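Local coordinates for mitotic checkpoint control protein kinase BUB1 (Drosophila melanogaster, PDB 6JKK) that probably acts as an ATP-binding protein kinase of the mitotic checkpoint at the kinetochore, the chain here being its C-terminal kinase domain, at residues 22-25 against 26-29; 141-144 against 145-149; 330-333 against 334-338. All coordinates share one frame; numbering follows the deposited sequence.

Contact 1 of 3, residues 22-25 against 26-29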
loop_
_atom_site.group_PDB
_atom_site.type_symbol
_atom_site.label_atom_id
_atom_site.label_comp_id
_atom_site.label_asym_id
_atom_site.label_seq_id
_atom_site.Cartn_x
_atom_site.Cartn_y
_atom_site.Cartn_z
ATOM N N ILE A 22 -21.827 7.445 11.252
ATOM C CA ILE A 22 -20.875 8.198 12.062
ATOM C C ILE A 22 -20.866 9.690 11.721
ATOM O O ILE A 22 -19.958 10.417 12.140
ATOM C CB ILE A 22 -19.448 7.653 11.902
ATOM C CG1 ILE A 22 -18.967 7.835 10.459
ATOM C CG2 ILE A 22 -19.385 6.185 12.309
ATOM C CD1 ILE A 22 -17.546 7.435 10.252
ATOM N N ASP A 23 -21.870 10.137 10.965
ATOM C CA ASP A 23 -22.018 11.554 10.618
ATOM C C ASP A 23 -20.739 12.127 10.000
ATOM O O ASP A 23 -20.218 13.149 10.453
ATOM C CB ASP A 23 -22.432 12.369 11.852
ATOM C CG ASP A 23 -23.785 11.951 12.407
ATOM O OD1 ASP A 23 -24.750 11.851 11.620
ATOM O OD2 ASP A 23 -23.876 11.724 13.632
ATOM N N PHE A 24 -20.236 11.453 8.972
ATOM C CA PHE A 24 -18.967 11.826 8.365
ATOM C C PHE A 24 -19.017 13.200 7.681
ATOM O O PHE A 24 -18.080 13.989 7.806
ATOM C CB PHE A 24 -18.506 10.749 7.380
ATOM C CG PHE A 24 -17.120 10.973 6.852
ATOM C CD1 PHE A 24 -16.029 10.970 7.713
ATOM C CD2 PHE A 24 -16.910 11.198 5.502
ATOM C CE1 PHE A 24 -14.746 11.182 7.233
ATOM C CE2 PHE A 24 -15.634 11.406 5.006
ATOM C CZ PHE A 24 -14.547 11.399 5.869
ATOM N N SER A 25 -20.104 13.490 6.967
ATOM C CA SER A 25 -20.216 14.757 6.243
ATOM C C SER A 25 -20.192 15.949 7.197
ATOM O O SER A 25 -19.549 16.966 6.932
ATOM C CB SER A 25 -21.488 14.780 5.391
ATOM O OG SER A 25 -22.640 14.629 6.203
ATOM N N MET A 26 -20.884 15.808 8.320
ATOM C CA MET A 26 -20.879 16.819 9.363
ATOM C C MET A 26 -19.462 17.065 9.900
ATOM O O MET A 26 -19.107 18.193 10.257
ATOM C CB MET A 26 -21.819 16.372 10.476
ATOM C CG MET A 26 -21.644 17.061 11.798
ATOM S SD MET A 26 -22.818 16.367 12.972
ATOM C CE MET A 26 -24.291 16.348 11.953
ATOM N N TYR A 27 -18.652 16.011 9.948
ATOM C CA TYR A 27 -17.267 16.146 10.391
ATOM C C TYR A 27 -16.401 16.866 9.359
ATOM O O TYR A 27 -15.737 17.846 9.691
ATOM C CB TYR A 27 -16.664 14.780 10.741
ATOM C CG TYR A 27 -15.192 14.807 11.141
ATOM C CD1 TYR A 27 -14.727 15.663 12.136
ATOM C CD2 TYR A 27 -14.275 13.955 10.532
ATOM C CE1 TYR A 27 -13.388 15.680 12.501
ATOM C CE2 TYR A 27 -12.936 13.959 10.893
ATOM C CZ TYR A 27 -12.498 14.823 11.877
ATOM O OH TYR A 27 -11.160 14.832 12.236
ATOM N N ILE A 28 -16.406 16.403 8.110
ATOM C CA ILE A 28 -15.505 16.997 7.117
ATOM C C ILE A 28 -15.860 18.448 6.779
ATOM O O ILE A 28 -14.996 19.219 6.352
ATOM C CB ILE A 28 -15.356 16.143 5.836
ATOM C CG1 ILE A 28 -16.665 16.049 5.055
ATOM C CG2 ILE A 28 -14.834 14.748 6.178
ATOM C CD1 ILE A 28 -16.528 15.216 3.772
ATOM N N GLU A 29 -17.120 18.821 7.006
ATOM C CA GLU A 29 -17.560 20.210 6.844
ATOM C C GLU A 29 -16.843 21.173 7.800
ATOM O O GLU A 29 -16.886 22.390 7.607
ATOM C CB GLU A 29 -19.071 20.319 7.077
ATOM C CG GLU A 29 -19.943 19.835 5.930
ATOM C CD GLU A 29 -21.395 19.657 6.340
ATOM O OE1 GLU A 29 -21.797 20.227 7.379
ATOM O OE2 GLU A 29 -22.126 18.940 5.626
HETATM O O HOH W 1 -23.837 17.269 6.511
#
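Phe-24 and Ile-28 meet one turn apart on the short helix 24-28, and they form its tight side. Methyl CG2 of Ile-28 sits over one face of the Phe-24 ring in a CH-pi contact, 3.7 Å from the ring centroid. It is displaced toward the rim, so its nearest ring atom is Phe-24 CZ, at 3.4 Å. The first torsion of Ile-28 (chi1 65°) puts CG1 between backbone N and carbonyl carbon and leaves CG2 beside the N, facing the ring. Both residues are buried: Phe-24 packs on Leu-99 and Ile-28 on Tyr-92 and Phe-95, all on helix 92-104. The Tyr-27 ring makes a looser apolar contact, CD2 to Phe-24 CE1, at 4.3 Å.

The other side is loose and exposed. Ser-25 OG and Glu-29 OE2 are joined through one water. It donates to Glu-29 OE2 at 2.6 Å and lies 2.9 Å from Ser-25 OG. Met-26 SD comes no closer than 4.2 Å to Asp-23 CB.

Ile-28 N bonds to Phe-24 O at 3.0 Å (N-H...O angle 165°). Glu-29 N bonds to Ser-25 O at 3.1 Å, while the bond from Tyr-27 N to Asp-23 O is weak. Asp-23, with positive phi, is the C-prime residue of a Schellman motif. The helix 12-21 it ends passes there straight into a second short helix, packed on helix 92-104.

Contact 2 of 3, residues 141-144 against 145-149; sequences GVCN and KVKSV
Residues 141-144 and 145-149 are successive turns of one alpha helix, 139-150. Four i to i+4 backbone bonds join them: Lys-145 N to Gly-141 O, Val-146 N to Val-142 O, Lys-147 N to Cys-143 O and Ser-148 N to Asn-144 O. Val-146 N to Val-142 O and Ser-148 N to Asn-144 O are the shortest, both 2.9 Å, and the Val-146 bond is the straightest (N-H...O angle 163°).

Lys-147 carries most of the side-chain contact. Its chain bends at chi3 (-98°) and turns back over the preceding turn. CE comes 3.2 Å from Cys-143 O and 3.6 Å from Cys-143 SG. NZ then reaches Asn-144 OD1 in a weak hydrogen bond of 3.5 Å, the two side chains crossing at a slant.

The helix lies in the protein kinase domain, and its valine side faces the C-terminal helix 325-339. Val-142 and Val-146 are buried there against Phe-335. They touch each other only lightly, with Val-142 CG1 4.4 Å from Val-146 CG2. Val-146 CG2 is nearer to the carbonyl Val-142 O, at 3.3 Å. Lys-145 rests CB on Gly-141 O, and its extended chain then leads away from that turn to touch Gln-340. Cys-143 touches Met-154.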
loop_
_atom_site.group_PDB
_atom_site.type_symbol
_atom_site.label_atom_id
_atom_site.label_comp_id
_atom_site.label_asym_id
_atom_site.label_seq_id
_atom_site.Cartn_x
_atom_site.Cartn_y
_atom_site.Cartn_z
ATOM N N GLY A 141 7.871 1.175 -10.261
ATOM C CA GLY A 141 8.759 2.036 -11.021
ATOM C C GLY A 141 10.218 1.830 -10.655
ATOM O O GLY A 141 11.090 1.817 -11.523
ATOM N N VAL A 142 10.474 1.671 -9.358
ATOM C CA VAL A 142 11.818 1.393 -8.854
ATOM C C VAL A 142 12.314 0.032 -9.328
ATOM O O VAL A 142 13.434 -0.098 -9.829
ATOM C CB VAL A 142 11.841 1.439 -7.309
ATOM C CG1 VAL A 142 13.170 0.917 -6.773
ATOM C CG2 VAL A 142 11.590 2.854 -6.819
ATOM N N CYS A 143 11.476 -0.986 -9.163
ATOM C CA CYS A 143 11.815 -2.350 -9.581
ATOM C C CYS A 143 12.183 -2.418 -11.064
ATOM O O CYS A 143 13.136 -3.099 -11.476
ATOM C CB CYS A 143 10.605 -3.245 -9.323
ATOM S SG CYS A 143 10.951 -4.981 -9.059
ATOM N N ASN A 144 11.420 -1.704 -11.876
ATOM C CA ASN A 144 11.631 -1.729 -13.310
ATOM C C ASN A 144 12.850 -0.911 -13.699
ATOM O O ASN A 144 13.593 -1.287 -14.601
ATOM C CB ASN A 144 10.366 -1.241 -14.036
ATOM C CG ASN A 144 9.249 -2.271 -14.001
ATOM O OD1 ASN A 144 9.505 -3.474 -14.036
ATOM N ND2 ASN A 144 8.010 -1.808 -13.919
ATOM N N LYS A 145 13.070 0.201 -13.006
ATOM C CA LYS A 145 14.246 1.014 -13.292
ATOM C C LYS A 145 15.523 0.242 -12.963
ATOM O O LYS A 145 16.492 0.277 -13.728
ATOM C CB LYS A 145 14.200 2.339 -12.528
ATOM C CG LYS A 145 15.458 3.183 -12.686
ATOM C CD LYS A 145 15.276 4.562 -12.065
ATOM C CE LYS A 145 16.497 5.445 -12.297
ATOM N NZ LYS A 145 16.333 6.804 -11.694
ATOM N N VAL A 146 15.511 -0.472 -11.840
ATOM C CA VAL A 146 16.671 -1.279 -11.424
ATOM C C VAL A 146 16.979 -2.375 -12.452
ATOM O O VAL A 146 18.142 -2.622 -12.799
ATOM C CB VAL A 146 16.434 -1.907 -10.036
ATOM C CG1 VAL A 146 17.424 -3.050 -9.776
ATOM C CG2 VAL A 146 16.543 -0.847 -8.950
ATOM N N LYS A 147 15.932 -3.023 -12.955
ATOM C CA LYS A 147 16.120 -4.082 -13.945
ATOM C C LYS A 147 16.596 -3.502 -15.272
ATOM O O LYS A 147 17.366 -4.134 -15.998
ATOM C CB LYS A 147 14.833 -4.897 -14.133
ATOM C CG LYS A 147 14.633 -6.011 -13.104
ATOM C CD LYS A 147 13.257 -6.657 -13.230
ATOM C CE LYS A 147 12.277 -6.073 -12.211
ATOM N NZ LYS A 147 10.852 -6.320 -12.568
ATOM N N SER A 148 16.135 -2.294 -15.583
ATOM C CA SER A 148 16.531 -1.602 -16.811
ATOM C C SER A 148 18.014 -1.255 -16.790
ATOM O O SER A 148 18.718 -1.392 -17.793
ATOM C CB SER A 148 15.706 -0.319 -16.976
ATOM O OG SER A 148 16.229 0.468 -18.031
ATOM N N VAL A 149 18.483 -0.807 -15.628
ATOM C CA VAL A 149 19.870 -0.369 -15.470
ATOM C C VAL A 149 20.844 -1.532 -15.309
ATOM O O VAL A 149 21.932 -1.515 -15.883
ATOM C CB VAL A 149 20.016 0.617 -14.281
ATOM C CG1 VAL A 149 21.475 0.963 -14.039
ATOM C CG2 VAL A 149 19.224 1.877 -14.546
#

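Contact 3 of 3, residues 330-333 against 334-338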
loop_
_atom_site.group_PDB
_atom_site.type_symbol
_atom_site.label_atom_id
_atom_site.label_comp_id
_atom_site.label_asym_id
_atom_site.label_seq_id
_atom_site.Cartn_x
_atom_site.Cartn_y
_atom_site.Cartn_z
ATOM N N GLU A 330 27.027 -2.774 0.609
ATOM C CA GLU A 330 27.404 -2.572 -0.792
ATOM C C GLU A 330 26.186 -2.605 -1.710
ATOM O O GLU A 330 26.018 -1.738 -2.573
ATOM C CB GLU A 330 28.391 -3.647 -1.244
ATOM C CG GLU A 330 29.757 -3.575 -0.591
ATOM C CD GLU A 330 30.598 -4.798 -0.905
ATOM O OE1 GLU A 330 30.172 -5.602 -1.762
ATOM O OE2 GLU A 330 31.676 -4.959 -0.293
ATOM N N ALA A 331 25.341 -3.616 -1.531
ATOM C CA ALA A 331 24.136 -3.754 -2.354
ATOM C C ALA A 331 23.194 -2.561 -2.195
ATOM O O ALA A 331 22.614 -2.079 -3.173
ATOM C CB ALA A 331 23.415 -5.055 -2.029
ATOM N N ILE A 332 23.027 -2.097 -0.958
ATOM C CA ILE A 332 22.185 -0.935 -0.690
ATOM C C ILE A 332 22.794 0.306 -1.332
ATOM O O ILE A 332 22.086 1.125 -1.930
ATOM C CB ILE A 332 22.006 -0.699 0.829
ATOM C CG1 ILE A 332 21.127 -1.787 1.444
ATOM C CG2 ILE A 332 21.395 0.676 1.109
ATOM C CD1 ILE A 332 20.889 -1.602 2.932
ATOM N N SER A 333 24.113 0.434 -1.204
ATOM C CA SER A 333 24.847 1.545 -1.809
ATOM C C SER A 333 24.616 1.575 -3.323
ATOM O O SER A 333 24.293 2.621 -3.897
ATOM C CB SER A 333 26.338 1.415 -1.497
ATOM O OG SER A 333 27.070 2.502 -2.025
ATOM N N LYS A 334 24.758 0.416 -3.957
ATOM C CA LYS A 334 24.558 0.296 -5.396
ATOM C C LYS A 334 23.115 0.588 -5.803
ATOM O O LYS A 334 22.867 1.206 -6.842
ATOM C CB LYS A 334 24.974 -1.096 -5.870
ATOM C CG LYS A 334 26.468 -1.356 -5.785
ATOM C CD LYS A 334 26.829 -2.754 -6.283
ATOM C CE LYS A 334 26.231 -3.850 -5.407
ATOM N NZ LYS A 334 26.740 -5.205 -5.780
ATOM N N PHE A 335 22.169 0.136 -4.985
ATOM C CA PHE A 335 20.751 0.392 -5.211
ATOM C C PHE A 335 20.450 1.884 -5.139
ATOM O O PHE A 335 19.770 2.435 -6.017
ATOM C CB PHE A 335 19.912 -0.364 -4.170
ATOM C CG PHE A 335 18.436 -0.092 -4.257
ATOM C CD1 PHE A 335 17.624 -0.861 -5.078
ATOM C CD2 PHE A 335 17.855 0.926 -3.511
ATOM C CE1 PHE A 335 16.261 -0.622 -5.151
ATOM C CE2 PHE A 335 16.499 1.177 -3.601
ATOM C CZ PHE A 335 15.699 0.396 -4.406
ATOM N N ASN A 336 20.942 2.537 -4.087
ATOM C CA ASN A 336 20.708 3.970 -3.910
ATOM C C ASN A 336 21.308 4.789 -5.050
ATOM O O ASN A 336 20.724 5.786 -5.500
ATOM C CB ASN A 336 21.255 4.447 -2.556
ATOM C CG ASN A 336 20.348 4.080 -1.394
ATOM O OD1 ASN A 336 19.176 3.757 -1.586
ATOM N ND2 ASN A 336 20.884 4.145 -0.173
ATOM N N THR A 337 22.475 4.366 -5.520
ATOM C CA THR A 337 23.132 5.036 -6.643
ATOM C C THR A 337 22.276 4.982 -7.919
ATOM O O THR A 337 22.188 5.963 -8.662
ATOM C CB THR A 337 24.540 4.454 -6.902
ATOM O OG1 THR A 337 25.382 4.735 -5.776
ATOM C CG2 THR A 337 25.165 5.067 -8.152
ATOM N N ILE A 338 21.640 3.839 -8.162
ATOM C CA ILE A 338 20.754 3.687 -9.317
ATOM C C ILE A 338 19.561 4.641 -9.194
ATOM O O ILE A 338 19.122 5.237 -10.181
ATOM C CB ILE A 338 20.274 2.225 -9.464
ATOM C CG1 ILE A 338 21.445 1.309 -9.831
ATOM C CG2 ILE A 338 19.162 2.115 -10.512
ATOM C CD1 ILE A 338 21.187 -0.157 -9.539
#
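Ile-332 and Asn-336 lie side by side and point the same way from helix 325-339. Methyl CG2 of Ile-332 touches Asn-336 ND2 at 3.7 Å. This is packing; the amide finds its polar partner elsewhere, as ND2 donates to the backbone O of Ile-194. Asn-336 OD1 is also hydrogen-bonded outside the two segments, so both ends of the amide are satisfied.

The backbone groups are paired in the regular i to i+4 way. Lys-334 N bonds to Glu-330 O, and Phe-335 N to Ala-331 O. Asn-336 N reaches Ile-332 O at 2.8 Å, with an N-H...O angle of 166°. Thr-337 N bonds to Ser-333 O at 3.0 Å. The hydroxyl of Thr-337 lies close to this carbonyl too. The first torsion of Thr-337 (chi1 -65°) sets OG1 beside the backbone N, with OG1 3.0 Å from Ser-333 O.

Lys-334 folds back along the preceding turn. A bend at chi3 (-64°) brings Lys-334 CE to 3.7 Å from Ala-331 CA and 3.5 Å from Glu-330 O. The charges themselves do not meet: Glu-330 OE1 stays 5.3 Å from Lys-334 NZ. Any attraction is therefore likely to be modest. Glu-330 OE2 instead makes a long, weak ion pair with Lys-326 NZ.

The buried side is apolar. Ala-331 packs on Val-158 and Ile-332 on His-161, both of helix 156-175. Phe-335 meets Val-158 as well as Val-142 and Val-146 of helix 139-150. The segment is thus an amphipathic C-terminal helix, with its apolar side docked on two helices of the kinase C-lobe.

In the fold
The three contacts follow one another along the chain. Contacts 2 and 3 each lie within one helix; contact 1 spans the turn into helix 24-28, near the N-terminus, where it packs on helix 92-104 of the N-lobe. Contacts 2 and 3 lie on the opposite side of the chain's centre. Contact 1 is about 43 Å from contact 2 and about 46 Å from contact 3, centre to centre, and touches neither. Contacts 2 and 3 have centres about 13 Å apart and pack directly: Val-142 CG1 meets Phe-335 CZ at 3.5 Å. Helix 139-150 thereby joins the C-terminal helix 325-339 in the C-lobe. Segments from both ends of the chain thus pack against the kinase fold, one on each lobe.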